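Local structure of probable enoyl-CoA hydratase/isomerase (Pseudomonas aeruginosa, 7BOR) at residues A[79-82]-A[83-87]; A[165-168]-A[169-173]. The protein binds coenzyme A in a crotonase fold and is probably an enoyl-CoA isomerase that shifts double bonds of acyl-CoA substrates. One frame throughout, in Å; residues are numbered along the deposited sequence.

Contact 1: residues A[79-82]-A[83-87]; sequences SPVG and RFMSA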
ATOM      1  N   SER A  79      -8.125 -14.449  -1.938  1.00 36.56           N
ATOM      2  CA  SER A  79      -7.474 -14.401  -0.638  1.00 41.90           C
ATOM      3  C   SER A  79      -7.797 -13.053  -0.004  1.00 40.74           C
ATOM      4  O   SER A  79      -8.225 -12.123  -0.701  1.00 38.07           O
ATOM      5  CB  SER A  79      -5.944 -14.557  -0.759  1.00 48.43           C
ATOM      6  OG  SER A  79      -5.376 -13.625  -1.694  1.00 43.80           O
ATOM      7  N   PRO A  80      -7.585 -12.923   1.303  1.00 34.67           N
ATOM      8  CA  PRO A  80      -7.719 -11.603   1.936  1.00 38.55           C
ATOM      9  C   PRO A  80      -6.791 -10.549   1.338  1.00 39.11           C
ATOM     10  O   PRO A  80      -7.245  -9.430   1.065  1.00 36.77           O
ATOM     11  CB  PRO A  80      -7.394 -11.888   3.413  1.00 40.43           C
ATOM     12  CG  PRO A  80      -7.692 -13.405   3.579  1.00 41.79           C
ATOM     13  CD  PRO A  80      -7.289 -13.994   2.269  1.00 37.70           C
ATOM     14  N   VAL A  81      -5.524 -10.871   1.067  1.00 36.73           N
ATOM     15  CA  VAL A  81      -4.665  -9.850   0.465  1.00 39.50           C
ATOM     16  C   VAL A  81      -5.192  -9.452  -0.915  1.00 40.32           C
ATOM     17  O   VAL A  81      -5.278  -8.265  -1.249  1.00 35.67           O
ATOM     18  CB  VAL A  81      -3.188 -10.309   0.435  1.00 37.83           C
ATOM     19  CG1 VAL A  81      -2.981 -11.467  -0.477  1.00 41.09           C
ATOM     20  CG2 VAL A  81      -2.272  -9.117   0.025  1.00 41.05           C
ATOM     21  N   GLY A  82      -5.625 -10.425  -1.708  1.00 35.25           N
ATOM     22  CA  GLY A  82      -6.188 -10.106  -3.000  1.00 34.52           C
ATOM     23  C   GLY A  82      -7.423  -9.234  -2.911  1.00 34.71           C
ATOM     24  O   GLY A  82      -7.642  -8.363  -3.761  1.00 33.61           O
ATOM     25  N   ARG A  83      -8.254  -9.458  -1.892  1.00 35.84           N
ATOM     26  CA  ARG A  83      -9.456  -8.642  -1.720  1.00 36.02           C
ATOM     27  C   ARG A  83      -9.092  -7.238  -1.251  1.00 36.88           C
ATOM     28  O   ARG A  83      -9.726  -6.254  -1.672  1.00 36.04           O
ATOM     29  CB  ARG A  83     -10.422  -9.310  -0.733  1.00 40.45           C
ATOM     30  CG  ARG A  83     -11.105 -10.554  -1.324  1.00 35.10           C
ATOM     31  CD  ARG A  83     -12.170 -11.200  -0.402  1.00 39.09           C
ATOM     32  NE  ARG A  83     -11.643 -11.913   0.754  1.00 42.20           N
ATOM     33  CZ  ARG A  83     -11.217 -13.170   0.721  1.00 42.16           C
ATOM     34  NH1 ARG A  83     -11.250 -13.829  -0.414  1.00 41.97           N
ATOM     35  NH2 ARG A  83     -10.780 -13.766   1.825  1.00 39.92           N
ATOM     36  N   PHE A  84      -8.057  -7.119  -0.402  1.00 34.83           N
ATOM     37  CA  PHE A  84      -7.585  -5.780  -0.053  1.00 37.21           C
ATOM     38  C   PHE A  84      -7.058  -5.060  -1.292  1.00 34.15           C
ATOM     39  O   PHE A  84      -7.416  -3.905  -1.546  1.00 34.82           O
ATOM     40  CB  PHE A  84      -6.510  -5.815   1.014  1.00 38.39           C
ATOM     41  CG  PHE A  84      -5.792  -4.506   1.145  1.00 40.19           C
ATOM     42  CD1 PHE A  84      -6.469  -3.383   1.628  1.00 38.34           C
ATOM     43  CD2 PHE A  84      -4.463  -4.384   0.756  1.00 39.63           C
ATOM     44  CE1 PHE A  84      -5.828  -2.169   1.739  1.00 30.97           C
ATOM     45  CE2 PHE A  84      -3.789  -3.154   0.877  1.00 35.10           C
ATOM     46  CZ  PHE A  84      -4.476  -2.050   1.359  1.00 39.19           C
ATOM     47  N   MET A  85      -6.249  -5.745  -2.108  1.00 33.70           N
ATOM     48  CA  MET A  85      -5.706  -5.103  -3.308  1.00 32.05           C
ATOM     49  C   MET A  85      -6.810  -4.619  -4.231  1.00 38.14           C
ATOM     50  O   MET A  85      -6.752  -3.496  -4.766  1.00 31.59           O
ATOM     51  CB  MET A  85      -4.789  -6.067  -4.072  1.00 36.83           C
ATOM     52  CG  MET A  85      -3.404  -6.272  -3.447  1.00 37.84           C
ATOM     53  SD  MET A  85      -2.363  -7.363  -4.466  1.00 39.15           S
ATOM     54  CE  MET A  85      -2.302  -8.726  -3.376  1.00 34.32           C
ATOM     55  N   SER A  86      -7.802  -5.480  -4.477  1.00 32.50           N
ATOM     56  CA  SER A  86      -8.872  -5.138  -5.394  1.00 35.44           C
ATOM     57  C   SER A  86      -9.664  -3.978  -4.844  1.00 31.04           C
ATOM     58  O   SER A  86     -10.023  -3.055  -5.576  1.00 36.48           O
ATOM     59  CB  SER A  86      -9.810  -6.343  -5.599  1.00 32.10           C
ATOM     60  OG  SER A  86     -10.485  -6.300  -6.853  1.00 41.08           O
ATOM     61  N   ALA A  87      -9.962  -4.033  -3.550  1.00 31.52           N
ATOM     62  CA  ALA A  87     -10.728  -2.962  -2.913  1.00 37.21           C
ATOM     63  C   ALA A  87     -10.014  -1.602  -3.022  1.00 33.58           C
ATOM     64  O   ALA A  87     -10.621  -0.607  -3.421  1.00 33.84           O
ATOM     65  CB  ALA A  87     -10.998  -3.310  -1.447  1.00 33.78           C
TER

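Contact 2: residues A[165-168]-A[169-173]; sequences GEQA and AAWGL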
ATOM      1  N   GLY A 165      12.097   8.365   2.471  1.00 23.79           N
ATOM      2  CA  GLY A 165      10.947   9.191   2.141  1.00 25.49           C
ATOM      3  C   GLY A 165      11.321  10.407   1.308  1.00 24.60           C
ATOM      4  O   GLY A 165      10.569  10.827   0.420  1.00 24.09           O
ATOM      5  N   GLU A 166      12.438  11.044   1.650  1.00 25.34           N
ATOM      6  CA  GLU A 166      12.961  12.136   0.841  1.00 26.53           C
ATOM      7  C   GLU A 166      13.064  11.705  -0.628  1.00 25.88           C
ATOM      8  O   GLU A 166      12.597  12.404  -1.537  1.00 23.06           O
ATOM      9  CB  GLU A 166      14.328  12.555   1.399  1.00 25.62           C
ATOM     10  CG  GLU A 166      14.838  13.848   0.785  1.00 33.24           C
ATOM     11  CD  GLU A 166      14.338  15.063   1.574  1.00 47.84           C
ATOM     12  OE1 GLU A 166      14.958  15.411   2.627  1.00 48.09           O
ATOM     13  OE2 GLU A 166      13.304  15.640   1.162  1.00 49.95           O
ATOM     14  N   GLN A 167      13.635  10.520  -0.869  1.00 23.76           N
ATOM     15  CA  GLN A 167      13.843  10.067  -2.236  1.00 24.40           C
ATOM     16  C   GLN A 167      12.509   9.762  -2.905  1.00 24.56           C
ATOM     17  O   GLN A 167      12.336  10.063  -4.078  1.00 20.88           O
ATOM     18  CB  GLN A 167      14.778   8.832  -2.281  1.00 26.76           C
ATOM     19  CG  GLN A 167      16.279   9.180  -2.057  1.00 28.92           C
ATOM     20  CD  GLN A 167      17.200   7.950  -2.074  1.00 32.77           C
ATOM     21  OE1 GLN A 167      16.963   6.990  -1.347  1.00 31.64           O
ATOM     22  NE2 GLN A 167      18.274   8.013  -2.844  1.00 35.22           N
ATOM     23  N   ALA A 168      11.563   9.201  -2.150  1.00 24.35           N
ATOM     24  CA  ALA A 168      10.215   8.929  -2.642  1.00 24.55           C
ATOM     25  C   ALA A 168       9.540  10.203  -3.160  1.00 24.65           C
ATOM     26  O   ALA A 168       8.901  10.201  -4.213  1.00 26.29           O
ATOM     27  CB  ALA A 168       9.412   8.297  -1.496  1.00 20.34           C
ATOM     28  N   ALA A 169       9.685  11.296  -2.433  1.00 23.37           N
ATOM     29  CA  ALA A 169       9.120  12.576  -2.889  1.00 25.49           C
ATOM     30  C   ALA A 169       9.851  13.124  -4.118  1.00 24.85           C
ATOM     31  O   ALA A 169       9.208  13.635  -5.043  1.00 23.43           O
ATOM     32  CB  ALA A 169       9.165  13.573  -1.742  1.00 25.94           C
ATOM     33  N   ALA A 170      11.197  13.042  -4.154  1.00 24.10           N
ATOM     34  CA  ALA A 170      11.914  13.490  -5.345  1.00 25.98           C
ATOM     35  C   ALA A 170      11.467  12.732  -6.608  1.00 27.57           C
ATOM     36  O   ALA A 170      11.434  13.301  -7.702  1.00 27.64           O
ATOM     37  CB  ALA A 170      13.414  13.325  -5.149  1.00 23.95           C
ATOM     38  N   TRP A 171      11.204  11.435  -6.487  1.00 26.40           N
ATOM     39  CA  TRP A 171      10.796  10.619  -7.626  1.00 29.24           C
ATOM     40  C   TRP A 171       9.312  10.736  -7.916  1.00 27.35           C
ATOM     41  O   TRP A 171       8.883  10.304  -8.969  1.00 31.58           O
ATOM     42  CB  TRP A 171      11.140   9.133  -7.389  1.00 27.62           C
ATOM     43  CG  TRP A 171      12.567   8.887  -7.156  1.00 28.05           C
ATOM     44  CD1 TRP A 171      13.590   9.691  -7.525  1.00 31.90           C
ATOM     45  CD2 TRP A 171      13.159   7.752  -6.508  1.00 29.48           C
ATOM     46  NE1 TRP A 171      14.793   9.153  -7.111  1.00 37.46           N
ATOM     47  CE2 TRP A 171      14.550   7.947  -6.512  1.00 33.43           C
ATOM     48  CE3 TRP A 171      12.640   6.599  -5.911  1.00 32.56           C
ATOM     49  CZ2 TRP A 171      15.430   7.027  -5.947  1.00 32.40           C
ATOM     50  CZ3 TRP A 171      13.491   5.691  -5.381  1.00 29.01           C
ATOM     51  CH2 TRP A 171      14.870   5.896  -5.383  1.00 31.54           C
ATOM     52  N   GLY A 172       8.533  11.358  -7.026  1.00 28.12           N
ATOM     53  CA  GLY A 172       7.099  11.495  -7.222  1.00 28.55           C
ATOM     54  C   GLY A 172       6.271  10.303  -6.781  1.00 30.00           C
ATOM     55  O   GLY A 172       5.058  10.263  -7.025  1.00 31.57           O
ATOM     56  N   LEU A 173       6.866   9.317  -6.133  1.00 27.74           N
ATOM     57  CA  LEU A 173       6.054   8.353  -5.407  1.00 27.25           C
ATOM     58  C   LEU A 173       5.342   8.972  -4.185  1.00 31.36           C
ATOM     59  O   LEU A 173       4.214   8.575  -3.830  1.00 27.92           O
ATOM     60  CB  LEU A 173       6.956   7.200  -4.993  1.00 25.80           C
ATOM     61  CG  LEU A 173       7.608   6.396  -6.109  1.00 35.26           C
ATOM     62  CD1 LEU A 173       8.430   5.263  -5.591  1.00 37.20           C
ATOM     63  CD2 LEU A 173       6.489   5.846  -7.026  1.00 41.62           C
TER

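Contact 1: residues A[79-82]-A[83-87]
V81 and M85, one turn apart at the start of helix 80-90, make the tight side of this contact. The two side chains run next to each other in the same direction, and the methyl CE of M85 presses on CG2 of V81 at 3.4 Å, closer than two methyl groups usually come. A bend about the CG-SD bond of M85 (chi3 -112°) turns CE back over the first turn; CE also lies 3.7 Å from V81 O. That same carbonyl accepts the N-H of M85 at 2.8 Å in a nearly straight bond (166°), so one residue pair is held by both backbone and side chain.

The exposed side is built differently. R83 folds back along the helix start, bent at chi3 (-73°), and lies alongside P80, with NH2 3.5 Å from the ring carbon CD. S79 O and P80 N lie above one face of its guanidinium, S79 O over the centre, 3.5 Å from CZ, and P80 N nearer the rim. The guanidinium N-H groups make no hydrogen bond to S79 O, which is instead bonded by the backbone N of R83, at 2.9 Å. The F84 N to P80 O and S86 N to G82 O bonds continue the helical ladder. S79 takes the N-cap position, and its OG is hydrogen-bonded to the carbonyls of S75 and L76, tying the helix start to the preceding loop.

Around this turn, P80 and V81 rest on Y32 of helix 29-44, while F84 reaches M35 of the same helix. V81 and M85 both touch I106 of helix 106-109, and V81 also meets N64, which binds coenzyme A, so this face of the helix backs a residue of the binding site.

Contact 2: residues A[165-168]-A[169-173]
This is a local contact within the short helix 165-171, which follows strand 163-164 directly and ends in a Schellman motif at G172, before strand 176-178. Q167 and W171 stand one turn apart on it. The indole lies over the backbone of Q167: with chi1 at -59°, CG of W171 is turned away from its own carbonyl carbon, bringing the ring plane 3.3 Å from Q167 O, which sits off-centre toward the rim. CB of Q167 meets the six-membered ring over its face, 4.2 Å from the centroid, in a CH-pi contact. Q167 O also accepts the N-H of W171 at 3.0 Å, one of three successive helical bonds; A169 N to G165 O and A170 N to E166 O are the others. Past G172, whose positive phi suits glycine, the chain turns back and L173 CB comes within 4.4 Å of A168 CB. W171 also has a cation-pi partner in K152 and meets the ring of F163, while L173 packs on helix 140-148. Direction thus comes from the backbone bonds, while dispersion and ring-face contacts hold the side chains: Q167 CB and O against the indole, A168 CB against L173 CB.

Contacts 1 and 2 are both local contacts between neighbouring turns of one helix, but they lie on opposite sides of the chain's centre, their own centres 26 Å apart and their nearest atoms about 15 Å apart, so they do not touch. Residues 79-87 begin helix 80-90, while 165-173 take in all of helix 165-171 and its Schellman end. Their relation to the ligand also differs: in contact 1 the side chain of V81 comes about 4 Å from that of N64, which binds coenzyme A, and lies about 9 Å from the bound coenzyme A itself, a second-shell position. Contact 2 lies away from the known binding residues and packs the periphery of the same crotonase domain.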